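Local coordinates for protein lantibiotic dehydratase (Microbispora corallina, PDB 5EHK) that probably dehydrates serine and threonine residues of the NAI-107 precursor peptide in a tRNA-dependent way, by the glutamylation and elimination known from class I lantibiotic dehydratases, at residues A[883-886]-A[887-891]; A[405-408]-A[409-412]. All blocks are in the same frame, centred on the assembly; numbering follows the deposited sequence.

Contact 1: residues A[883-886]-A[887-891]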
loop_
_atom_site.group_PDB
_atom_site.type_symbol
_atom_site.label_atom_id
_atom_site.label_comp_id
_atom_site.label_asym_id
_atom_site.label_seq_id
_atom_site.Cartn_x
_atom_site.Cartn_y
_atom_site.Cartn_z
ATOM N N LEU A 883 12.971 -36.945 10.886
ATOM C CA LEU A 883 12.041 -36.223 10.020
ATOM C C LEU A 883 10.692 -36.904 9.807
ATOM O O LEU A 883 9.657 -36.250 9.910
ATOM C CB LEU A 883 12.663 -35.902 8.671
ATOM C CG LEU A 883 11.677 -35.150 7.793
ATOM C CD1 LEU A 883 11.413 -33.781 8.397
ATOM C CD2 LEU A 883 12.297 -35.015 6.446
ATOM N N PRO A 884 10.690 -38.218 9.536
ATOM C CA PRO A 884 9.372 -38.811 9.309
ATOM C C PRO A 884 8.564 -38.998 10.587
ATOM O O PRO A 884 7.332 -39.014 10.512
ATOM C CB PRO A 884 9.708 -40.166 8.684
ATOM C CG PRO A 884 11.080 -39.994 8.132
ATOM C CD PRO A 884 11.768 -39.125 9.109
ATOM N N GLU A 885 9.213 -39.114 11.738
ATOM C CA GLU A 885 8.440 -39.193 12.972
ATOM C C GLU A 885 7.761 -37.846 13.205
ATOM O O GLU A 885 6.561 -37.779 13.463
ATOM C CB GLU A 885 9.313 -39.601 14.162
ATOM C CG GLU A 885 8.567 -39.557 15.487
ATOM C CD GLU A 885 9.322 -40.193 16.655
ATOM O OE1 GLU A 885 10.465 -40.683 16.450
ATOM O OE2 GLU A 885 8.769 -40.168 17.788
ATOM N N ILE A 886 8.564 -36.792 13.103
ATOM C CA ILE A 886 8.133 -35.413 13.164
ATOM C C ILE A 886 6.994 -35.101 12.179
ATOM O O ILE A 886 5.980 -34.483 12.553
ATOM C CB ILE A 886 9.326 -34.491 12.853
ATOM C CG1 ILE A 886 10.068 -34.147 14.138
ATOM C CG2 ILE A 886 8.877 -33.175 12.289
ATOM C CD1 ILE A 886 11.142 -33.061 13.942
ATOM N N GLY A 887 7.158 -35.518 10.930
ATOM C CA GLY A 887 6.173 -35.211 9.916
ATOM C C GLY A 887 4.818 -35.837 10.184
ATOM O O GLY A 887 3.778 -35.221 9.967
ATOM N N ALA A 888 4.815 -37.085 10.615
ATOM C CA ALA A 888 3.552 -37.731 10.915
ATOM C C ALA A 888 2.823 -36.974 12.037
ATOM O O ALA A 888 1.609 -36.788 11.978
ATOM C CB ALA A 888 3.761 -39.199 11.280
ATOM N N ARG A 889 3.555 -36.557 13.070
ATOM C CA ARG A 889 2.943 -35.765 14.124
ATOM C C ARG A 889 2.441 -34.415 13.580
ATOM O O ARG A 889 1.354 -33.960 13.946
ATOM C CB ARG A 889 3.894 -35.587 15.320
ATOM C CG ARG A 889 4.525 -36.890 15.861
ATOM C CD ARG A 889 3.507 -37.987 16.222
ATOM N NE ARG A 889 2.891 -37.806 17.539
ATOM C CZ ARG A 889 3.416 -38.226 18.694
ATOM N NH1 ARG A 889 4.590 -38.847 18.731
ATOM N NH2 ARG A 889 2.765 -38.011 19.829
ATOM N N LEU A 890 3.232 -33.791 12.701
ATOM C CA LEU A 890 2.876 -32.502 12.116
ATOM C C LEU A 890 1.617 -32.599 11.277
ATOM O O LEU A 890 0.808 -31.675 11.266
ATOM C CB LEU A 890 4.027 -31.868 11.328
ATOM C CG LEU A 890 5.185 -31.388 12.195
ATOM C CD1 LEU A 890 6.260 -30.719 11.342
ATOM C CD2 LEU A 890 4.720 -30.446 13.322
ATOM N N VAL A 891 1.427 -33.731 10.609
ATOM C CA VAL A 891 0.205 -33.919 9.852
ATOM C C VAL A 891 -0.983 -34.168 10.803
ATOM O O VAL A 891 -2.019 -33.567 10.623
ATOM C CB VAL A 891 0.329 -35.075 8.850
ATOM C CG1 VAL A 891 -1.056 -35.534 8.379
ATOM C CG2 VAL A 891 1.234 -34.684 7.690
#

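Contact 2: residues A[405-408]-A[409-412]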
loop_
_atom_site.group_PDB
_atom_site.type_symbol
_atom_site.label_atom_id
_atom_site.label_comp_id
_atom_site.label_asym_id
_atom_site.label_seq_id
_atom_site.Cartn_x
_atom_site.Cartn_y
_atom_site.Cartn_z
ATOM N N ALA A 405 13.462 7.022 -3.760
ATOM C CA ALA A 405 13.692 5.693 -4.336
ATOM C C ALA A 405 14.628 4.717 -3.585
ATOM O O ALA A 405 14.732 3.558 -3.970
ATOM C CB ALA A 405 14.161 5.824 -5.776
ATOM N N LEU A 406 15.337 5.168 -2.560
ATOM C CA LEU A 406 16.269 4.291 -1.882
ATOM C C LEU A 406 15.935 4.235 -0.435
ATOM O O LEU A 406 16.754 3.781 0.357
ATOM C CB LEU A 406 17.720 4.762 -2.007
ATOM C CG LEU A 406 18.496 4.804 -3.321
ATOM C CD1 LEU A 406 19.973 5.162 -3.049
ATOM C CD2 LEU A 406 18.376 3.492 -4.119
ATOM N N ARG A 407 14.769 4.728 -0.046
ATOM C CA ARG A 407 14.449 4.697 1.382
ATOM C C ARG A 407 14.074 3.289 1.881
ATOM O O ARG A 407 14.596 2.813 2.896
ATOM C CB ARG A 407 13.399 5.742 1.735
ATOM C CG ARG A 407 13.820 7.154 1.400
ATOM C CD ARG A 407 14.595 7.846 2.523
ATOM N NE ARG A 407 15.793 7.150 2.987
ATOM C CZ ARG A 407 16.928 7.001 2.288
ATOM N NH1 ARG A 407 17.031 7.438 1.033
ATOM N NH2 ARG A 407 17.967 6.371 2.841
ATOM N N ARG A 408 13.204 2.603 1.148
ATOM C CA ARG A 408 12.876 1.227 1.501
ATOM C C ARG A 408 14.076 0.290 1.282
ATOM O O ARG A 408 14.266 -0.663 2.026
ATOM C CB ARG A 408 11.635 0.736 0.748
ATOM C CG ARG A 408 10.334 1.489 1.097
ATOM C CD ARG A 408 9.206 1.103 0.119
ATOM N NE ARG A 408 8.922 -0.326 0.270
ATOM C CZ ARG A 408 8.181 -0.839 1.251
ATOM N NH1 ARG A 408 7.591 -0.030 2.127
ATOM N NH2 ARG A 408 8.015 -2.149 1.343
ATOM N N TYR A 409 14.876 0.559 0.255
ATOM C CA TYR A 409 16.084 -0.221 -0.020
ATOM C C TYR A 409 17.077 -0.158 1.151
ATOM O O TYR A 409 17.619 -1.165 1.592
ATOM C CB TYR A 409 16.740 0.339 -1.263
ATOM C CG TYR A 409 17.634 -0.612 -2.014
ATOM C CD1 TYR A 409 17.107 -1.682 -2.700
ATOM C CD2 TYR A 409 18.995 -0.402 -2.077
ATOM C CE1 TYR A 409 17.913 -2.536 -3.413
ATOM C CE2 TYR A 409 19.803 -1.226 -2.794
ATOM C CZ TYR A 409 19.266 -2.307 -3.460
ATOM O OH TYR A 409 20.082 -3.170 -4.171
ATOM N N HIS A 410 17.290 1.049 1.653
ATOM C CA HIS A 410 18.125 1.257 2.816
ATOM C C HIS A 410 17.638 0.447 4.024
ATOM O O HIS A 410 18.441 -0.177 4.727
ATOM C CB HIS A 410 18.157 2.748 3.137
ATOM C CG HIS A 410 18.819 3.070 4.434
ATOM N ND1 HIS A 410 18.222 3.861 5.393
ATOM C CD2 HIS A 410 20.022 2.704 4.936
ATOM C CE1 HIS A 410 19.030 3.960 6.434
ATOM N NE2 HIS A 410 20.125 3.261 6.187
ATOM N N GLU A 411 16.324 0.421 4.245
ATOM C CA GLU A 411 15.767 -0.356 5.350
ATOM C C GLU A 411 16.024 -1.831 5.097
ATOM O O GLU A 411 16.386 -2.569 6.003
ATOM C CB GLU A 411 14.264 -0.145 5.501
ATOM C CG GLU A 411 13.814 1.189 6.067
ATOM C CD GLU A 411 12.280 1.332 6.038
ATOM O OE1 GLU A 411 11.601 0.478 6.663
ATOM O OE2 GLU A 411 11.758 2.259 5.354
ATOM N N ALA A 412 15.790 -2.258 3.864
ATOM C CA ALA A 412 15.977 -3.645 3.495
ATOM C C ALA A 412 17.429 -4.040 3.782
ATOM O O ALA A 412 17.695 -5.077 4.417
ATOM C CB ALA A 412 15.628 -3.840 2.032
HETATM O O HOH W 1 13.170 1.624 -2.140
HETATM O O HOH W 2 15.531 5.284 5.572
#

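Contact 1: residues A[883-886]-A[887-891]
Ile886 and Leu890 sit one turn apart in the middle of the alpha-helix 875-895, and their side chains run side by side in the same direction. The first torsion of Ile886, measured to CG1, is -89°; this leaves methyl CG2 roughly opposite the backbone nitrogen, where it meets CD1 of Leu890 at 3.7 Å. The pair forms part of the buried face of the helix: both leucine and isoleucine rest on Leu822 of strand 819-824, so this face packs against the four-stranded antiparallel sheet. Ile886 also touches Leu842 of helix 839-848.

Gly887, also buried, brings only backbone to the turn. Its N-H donates to Leu883 O at 2.8 Å, while its own carbonyl accepts the N-H of Val891. The kink at Pro884, whose ring nitrogen has no hydrogen to give the preceding turn, does not stop its carbonyl from taking the N-H of Ala888, with Ala888 N 3.2 Å from Pro884 O.

On the more polar flank, Glu885 OE2 lies at the edge of the Arg889 guanidinium, near its plane, but stays 4.5 Å from Arg889 NH1, too far for a salt bridge; the stronger partner of Glu885 is His849, hydrogen-bonded to OE1. Nearer the backbone, the bent arginine chain passes the glutamate carbonyl, with Arg889 CG 3.3 Å from Glu885 O. The backbone N-H of Leu890 closes the turn on the isoleucine carbonyl, Leu890 N lying 2.8 Å from Ile886 O.

Contact 2: residues A[405-408]-A[409-412]
Arg407 and His410, three residues apart in the first turn of helix 407-417, bring a guanidinium and an imidazole together with their planes 44° apart. The arginine leaves the backbone with CG anti to its carbonyl carbon, and the bends at chi2 (-88°) and chi3 set the guanidinium beside the histidine. Its NH2 comes within 3.6 Å of His410 ND1, which lies at the guanidinium edge, near its plane. A water joins the two groups: Arg407 NE donates to it at 3.2 Å, and it lies in the plane of the imidazole, 3.0 Å from His410 ND1. The far ends are also held, Arg407 NH1 by a salt bridge to Glu658 and a hydrogen bond to Met403 O, and His410 NE2 by Asn616 O; these bonds would limit rotation of both groups.

Tyr409 leaves the helix on a different side. Its CG is anti to the backbone nitrogen (chi1 -156°), which places the ring among Leu428, Pro438 and Leu620, with OH bonded to Gly436 O. Leu406 CD2 approaches the ring obliquely at 4.4 Å from Tyr409 CD2, a loose apolar contact.

Arg408 meets the following residue through its first side-chain carbon, CB lying 3.3 Å from Tyr409 N. Glu411 instead lies along the backbone, its CG 3.6 Å from Arg407 O.

A second water accepts a weak bond from the Tyr409 N-H and donates to Ala405 O. The His410 N-H turns back to the leucine carbonyl, with His410 N 3.1 Å from Leu406 O. With Leu406 in the N-cap position, the whole is a helix N-terminus, the first turn of helix 407-417.

In the fold
Contact 2 comes first along the chain, at the start of helix 407-417, and contact 1 follows more than 470 residues later, within helix 875-895. Their centres are 40 Å apart and their nearest atoms about 29 Å, so the two do not touch. They share neither helix nor sheet: 405-412 lies near the centre of the chain, beside strand 620-624 of a seven-stranded mixed sheet, in the range of the N-terminal dehydratase family; 883-891 lies far out, against the four-stranded antiparallel sheet of the C-terminal family, where Leu883 also packs on Trp879 of the second subunit. By analogy with relatives, these ranges probably correspond to glutamylation and elimination respectively.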